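Local coordinates for molybdopterin biosynthesis moeA protein (Pyrococcus horikoshii, PDB 1WU2) that probably takes part in molybdenum cofactor biosynthesis, acting on molybdopterin at the step of metal insertion, at residues D20-L32 with I174-G186. Sequence-based numbering, arbitrary orientation.
Sequences DINEIEDTEKVPL and IKKVPVKVKPKVG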
loop_
_atom_site.group_PDB
_atom_site.type_symbol
_atom_site.label_atom_id
_atom_site.label_comp_id
_atom_site.label_asym_id
_atom_site.label_seq_id
_atom_site.Cartn_x
_atom_site.Cartn_y
_atom_site.Cartn_z
ATOM N N ASP A 20 -25.399 2.259 8.903
ATOM C CA ASP A 20 -26.064 0.998 8.564
ATOM C C ASP A 20 -25.117 -0.211 8.607
ATOM O O ASP A 20 -25.569 -1.349 8.733
ATOM C CB ASP A 20 -26.701 1.104 7.171
ATOM C CG ASP A 20 -27.799 0.077 6.945
ATOM O OD1 ASP A 20 -28.754 0.038 7.744
ATOM O OD2 ASP A 20 -27.798 -0.724 5.986
ATOM N N ILE A 21 -23.813 0.045 8.497
ATOM C CA ILE A 21 -22.793 -1.003 8.443
ATOM C C ILE A 21 -22.179 -1.249 9.824
ATOM O O ILE A 21 -21.730 -0.313 10.489
ATOM C CB ILE A 21 -21.680 -0.615 7.429
ATOM C CG1 ILE A 21 -22.268 -0.373 6.032
ATOM C CG2 ILE A 21 -20.585 -1.687 7.380
ATOM C CD1 ILE A 21 -22.715 -1.623 5.294
ATOM N N ASN A 22 -22.154 -2.513 10.241
ATOM C CA ASN A 22 -21.572 -2.901 11.525
ATOM C C ASN A 22 -20.243 -3.630 11.349
ATOM O O ASN A 22 -19.979 -4.219 10.299
ATOM C CB ASN A 22 -22.541 -3.799 12.295
ATOM C CG ASN A 22 -23.865 -3.114 12.582
ATOM O OD1 ASN A 22 -23.902 -2.017 13.135
ATOM N ND2 ASN A 22 -24.959 -3.761 12.202
ATOM N N GLU A 23 -19.410 -3.580 12.389
ATOM C CA GLU A 23 -18.179 -4.358 12.426
ATOM C C GLU A 23 -18.531 -5.840 12.518
ATOM O O GLU A 23 -19.253 -6.251 13.423
ATOM C CB GLU A 23 -17.308 -3.948 13.619
ATOM C CG GLU A 23 -15.894 -4.515 13.571
ATOM C CD GLU A 23 -15.003 -3.989 14.681
ATOM O OE1 GLU A 23 -14.812 -2.759 14.762
ATOM O OE2 GLU A 23 -14.487 -4.806 15.472
ATOM N N ILE A 24 -18.053 -6.626 11.557
ATOM C CA ILE A 24 -18.180 -8.083 11.605
ATOM C C ILE A 24 -17.554 -8.623 12.897
ATOM O O ILE A 24 -16.479 -8.185 13.305
ATOM C CB ILE A 24 -17.538 -8.726 10.337
ATOM C CG1 ILE A 24 -18.522 -8.667 9.166
ATOM C CG2 ILE A 24 -17.121 -10.178 10.583
ATOM C CD1 ILE A 24 -17.889 -8.946 7.815
ATOM N N GLU A 25 -18.241 -9.572 13.530
ATOM C CA GLU A 25 -17.808 -10.132 14.814
ATOM C C GLU A 25 -16.807 -11.263 14.611
ATOM O O GLU A 25 -15.859 -11.401 15.382
ATOM C CB GLU A 25 -18.994 -10.687 15.616
ATOM C CG GLU A 25 -20.234 -9.805 15.687
ATOM C CD GLU A 25 -21.514 -10.623 15.770
ATOM O OE1 GLU A 25 -21.827 -11.129 16.872
ATOM O OE2 GLU A 25 -22.203 -10.771 14.733
ATOM N N ASP A 26 -17.036 -12.072 13.580
ATOM C CA ASP A 26 -16.297 -13.319 13.378
ATOM C C ASP A 26 -14.797 -13.099 13.202
ATOM O O ASP A 26 -14.377 -12.181 12.499
ATOM C CB ASP A 26 -16.838 -14.065 12.152
ATOM C CG ASP A 26 -18.246 -14.601 12.357
ATOM O OD1 ASP A 26 -18.939 -14.151 13.298
ATOM O OD2 ASP A 26 -18.745 -15.477 11.616
ATOM N N THR A 27 -14.002 -13.949 13.851
ATOM C CA THR A 27 -12.549 -13.959 13.685
ATOM C C THR A 27 -12.052 -15.364 13.340
ATOM O O THR A 27 -12.795 -16.338 13.430
ATOM C CB THR A 27 -11.841 -13.469 14.967
ATOM O OG1 THR A 27 -11.881 -14.492 15.967
ATOM C CG2 THR A 27 -12.576 -12.299 15.613
ATOM N N GLU A 28 -10.783 -15.449 12.946
ATOM C CA GLU A 28 -10.116 -16.722 12.674
ATOM C C GLU A 28 -8.603 -16.611 12.873
ATOM O O GLU A 28 -8.023 -15.537 12.728
ATOM C CB GLU A 28 -10.425 -17.206 11.254
ATOM C CG GLU A 28 -9.735 -16.425 10.143
ATOM C CD GLU A 28 -10.215 -16.825 8.762
ATOM O OE1 GLU A 28 -10.353 -15.936 7.900
ATOM O OE2 GLU A 28 -10.457 -18.032 8.533
ATOM N N LYS A 29 -7.971 -17.733 13.196
ATOM C CA LYS A 29 -6.533 -17.772 13.424
ATOM C C LYS A 29 -5.835 -18.156 12.123
ATOM O O LYS A 29 -6.078 -19.233 11.576
ATOM C CB LYS A 29 -6.188 -18.771 14.538
ATOM C CG LYS A 29 -6.002 -18.146 15.928
ATOM C CD LYS A 29 -7.171 -18.451 16.876
ATOM C CE LYS A 29 -6.716 -18.587 18.332
ATOM N NZ LYS A 29 -6.417 -20.008 18.699
ATOM N N VAL A 30 -4.984 -17.263 11.623
ATOM C CA VAL A 30 -4.210 -17.520 10.408
ATOM C C VAL A 30 -2.725 -17.598 10.750
ATOM O O VAL A 30 -2.267 -16.905 11.656
ATOM C CB VAL A 30 -4.450 -16.439 9.324
ATOM C CG1 VAL A 30 -5.930 -16.373 8.957
ATOM C CG2 VAL A 30 -3.941 -15.060 9.772
ATOM N N PRO A 31 -1.972 -18.434 10.033
ATOM C CA PRO A 31 -0.538 -18.588 10.302
ATOM C C PRO A 31 0.253 -17.338 9.925
ATOM O O PRO A 31 -0.198 -16.570 9.079
ATOM C CB PRO A 31 -0.137 -19.775 9.422
ATOM C CG PRO A 31 -1.134 -19.791 8.331
ATOM C CD PRO A 31 -2.415 -19.289 8.918
ATOM N N LEU A 32 1.406 -17.150 10.563
ATOM C CA LEU A 32 2.277 -15.997 10.318
ATOM C C LEU A 32 2.618 -15.800 8.840
ATOM O O LEU A 32 2.681 -14.670 8.362
ATOM C CB LEU A 32 3.574 -16.129 11.132
ATOM C CG LEU A 32 3.623 -15.468 12.515
ATOM C CD1 LEU A 32 2.353 -15.683 13.323
ATOM C CD2 LEU A 32 4.837 -15.963 13.293
ATOM N N ILE A 174 3.528 -16.431 19.040
ATOM C CA ILE A 174 2.204 -16.631 18.449
ATOM C C ILE A 174 2.364 -17.275 17.073
ATOM O O ILE A 174 2.902 -16.658 16.161
ATOM C CB ILE A 174 1.440 -15.288 18.337
ATOM C CG1 ILE A 174 1.269 -14.647 19.716
ATOM C CG2 ILE A 174 0.063 -15.494 17.702
ATOM C CD1 ILE A 174 1.106 -13.145 19.673
ATOM N N LYS A 175 1.906 -18.517 16.939
ATOM C CA LYS A 175 1.997 -19.257 15.680
ATOM C C LYS A 175 0.881 -18.859 14.717
ATOM O O LYS A 175 1.114 -18.697 13.516
ATOM C CB LYS A 175 1.929 -20.764 15.940
ATOM C CG LYS A 175 3.117 -21.321 16.715
ATOM C CD LYS A 175 2.964 -22.817 16.953
ATOM C CE LYS A 175 4.303 -23.503 17.198
ATOM N NZ LYS A 175 4.219 -24.976 16.962
ATOM N N LYS A 176 -0.331 -18.728 15.251
ATOM C CA LYS A 176 -1.496 -18.331 14.467
ATOM C C LYS A 176 -2.206 -17.158 15.148
ATOM O O LYS A 176 -2.751 -17.301 16.247
ATOM C CB LYS A 176 -2.450 -19.513 14.295
ATOM C CG LYS A 176 -1.841 -20.700 13.555
ATOM C CD LYS A 176 -2.813 -21.879 13.472
ATOM C CE LYS A 176 -3.882 -21.665 12.405
ATOM N NZ LYS A 176 -3.618 -22.456 11.171
ATOM N N VAL A 177 -2.174 -16.001 14.487
ATOM C CA VAL A 177 -2.687 -14.748 15.042
ATOM C C VAL A 177 -4.170 -14.523 14.696
ATOM O O VAL A 177 -4.577 -14.714 13.550
ATOM C CB VAL A 177 -1.827 -13.542 14.563
ATOM C CG1 VAL A 177 -2.009 -13.260 13.066
ATOM C CG2 VAL A 177 -2.125 -12.299 15.387
ATOM N N PRO A 178 -4.978 -14.128 15.681
ATOM C CA PRO A 178 -6.396 -13.845 15.427
ATOM C C PRO A 178 -6.616 -12.581 14.589
ATOM O O PRO A 178 -6.159 -11.505 14.965
ATOM C CB PRO A 178 -6.984 -13.674 16.834
ATOM C CG PRO A 178 -5.832 -13.316 17.703
ATOM C CD PRO A 178 -4.625 -13.948 17.102
ATOM N N VAL A 179 -7.305 -12.737 13.462
ATOM C CA VAL A 179 -7.657 -11.631 12.577
ATOM C C VAL A 179 -9.136 -11.704 12.199
ATOM O O VAL A 179 -9.765 -12.753 12.320
ATOM C CB VAL A 179 -6.795 -11.634 11.288
ATOM C CG1 VAL A 179 -5.337 -11.370 11.617
ATOM C CG2 VAL A 179 -6.946 -12.947 10.512
ATOM N N LYS A 180 -9.689 -10.588 11.739
ATOM C CA LYS A 180 -11.076 -10.555 11.292
ATOM C C LYS A 180 -11.250 -11.404 10.033
ATOM O O LYS A 180 -10.365 -11.455 9.174
ATOM C CB LYS A 180 -11.522 -9.119 10.997
ATOM C CG LYS A 180 -11.514 -8.190 12.199
ATOM C CD LYS A 180 -12.745 -8.365 13.066
ATOM C CE LYS A 180 -12.959 -7.164 13.969
ATOM N NZ LYS A 180 -14.140 -7.339 14.855
ATOM N N VAL A 181 -12.396 -12.074 9.945
ATOM C CA VAL A 181 -12.805 -12.759 8.726
ATOM C C VAL A 181 -13.069 -11.694 7.670
ATOM O O VAL A 181 -13.666 -10.658 7.967
ATOM C CB VAL A 181 -14.077 -13.614 8.955
ATOM C CG1 VAL A 181 -14.688 -14.072 7.631
ATOM C CG2 VAL A 181 -13.753 -14.818 9.833
ATOM N N LYS A 182 -12.595 -11.947 6.453
ATOM C CA LYS A 182 -12.780 -11.031 5.336
ATOM C C LYS A 182 -14.261 -10.940 5.000
ATOM O O LYS A 182 -14.896 -11.971 4.769
ATOM C CB LYS A 182 -12.027 -11.523 4.104
ATOM C CG LYS A 182 -10.528 -11.620 4.278
ATOM C CD LYS A 182 -9.843 -11.812 2.936
ATOM C CE LYS A 182 -8.342 -11.953 3.085
ATOM N NZ LYS A 182 -7.680 -11.998 1.755
ATOM N N PRO A 183 -14.820 -9.729 4.974
ATOM C CA PRO A 183 -16.211 -9.550 4.551
ATOM C C PRO A 183 -16.413 -10.082 3.141
ATOM O O PRO A 183 -15.636 -9.758 2.245
ATOM C CB PRO A 183 -16.403 -8.027 4.576
ATOM C CG PRO A 183 -15.338 -7.508 5.464
ATOM C CD PRO A 183 -14.188 -8.447 5.333
ATOM N N LYS A 184 -17.430 -10.911 2.958
ATOM C CA LYS A 184 -17.784 -11.400 1.637
ATOM C C LYS A 184 -18.560 -10.305 0.909
ATOM O O LYS A 184 -19.574 -9.830 1.405
ATOM C CB LYS A 184 -18.620 -12.673 1.755
ATOM C CG LYS A 184 -17.869 -13.849 2.375
ATOM C CD LYS A 184 -18.824 -14.911 2.941
ATOM C CE LYS A 184 -18.311 -15.537 4.243
ATOM N NZ LYS A 184 -19.412 -15.746 5.239
ATOM N N VAL A 185 -18.066 -9.899 -0.258
ATOM C CA VAL A 185 -18.671 -8.832 -1.049
ATOM C C VAL A 185 -19.147 -9.395 -2.382
ATOM O O VAL A 185 -18.333 -9.754 -3.225
ATOM C CB VAL A 185 -17.649 -7.702 -1.321
ATOM C CG1 VAL A 185 -18.240 -6.618 -2.228
ATOM C CG2 VAL A 185 -17.154 -7.108 -0.017
ATOM N N GLY A 186 -20.462 -9.467 -2.565
ATOM C CA GLY A 186 -21.044 -9.906 -3.820
ATOM C C GLY A 186 -20.858 -8.877 -4.922
ATOM O O GLY A 186 -20.805 -7.679 -4.658
HETATM O O HOH W 1 -11.559 -14.866 5.781
#
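A two-stranded antiparallel sheet, Glu28 and Val30 of strand 27-31 paired with Val179 and Val177 of strand 176-180, illustrates how chain pieces far apart in sequence can be tied together: the second segment then runs on into strand 184-190 of a mixed sheet, most of which falls in the probable molybdopterin-binding region. Glu28 N donates to Val179 O (2.9 Å) and Val179 N returns a bond to Glu28 O; Val30 and Val177 repeat the exchange. On the face shared by these residues, the side chains of Val30 and Val179 cross at about a right angle, with Val30 CG2 3.7 Å from Val179 CG2. Pairing continues past the strands, where Val181 N meets Asp26 O from above the carbonyl plane at 3.2 Å. Lys180, the last residue of strand 176-180, bends at chi2 (-80°), turning a chain that starts away from the first segment back onto it. Its NZ reaches Ile24 O at 2.9 Å, almost in line with the C=O bond. With an alanine in place of Lys180, Ile24 O is likely to lose this donor and Glu23 one of its cations. Lys157 also forms a salt bridge with Glu23 OE2, so this oxygen serves two lysines; Lys180 NZ takes the anti side of Glu23 OE2, 2.6 Å away and 19° out of the carboxylate plane.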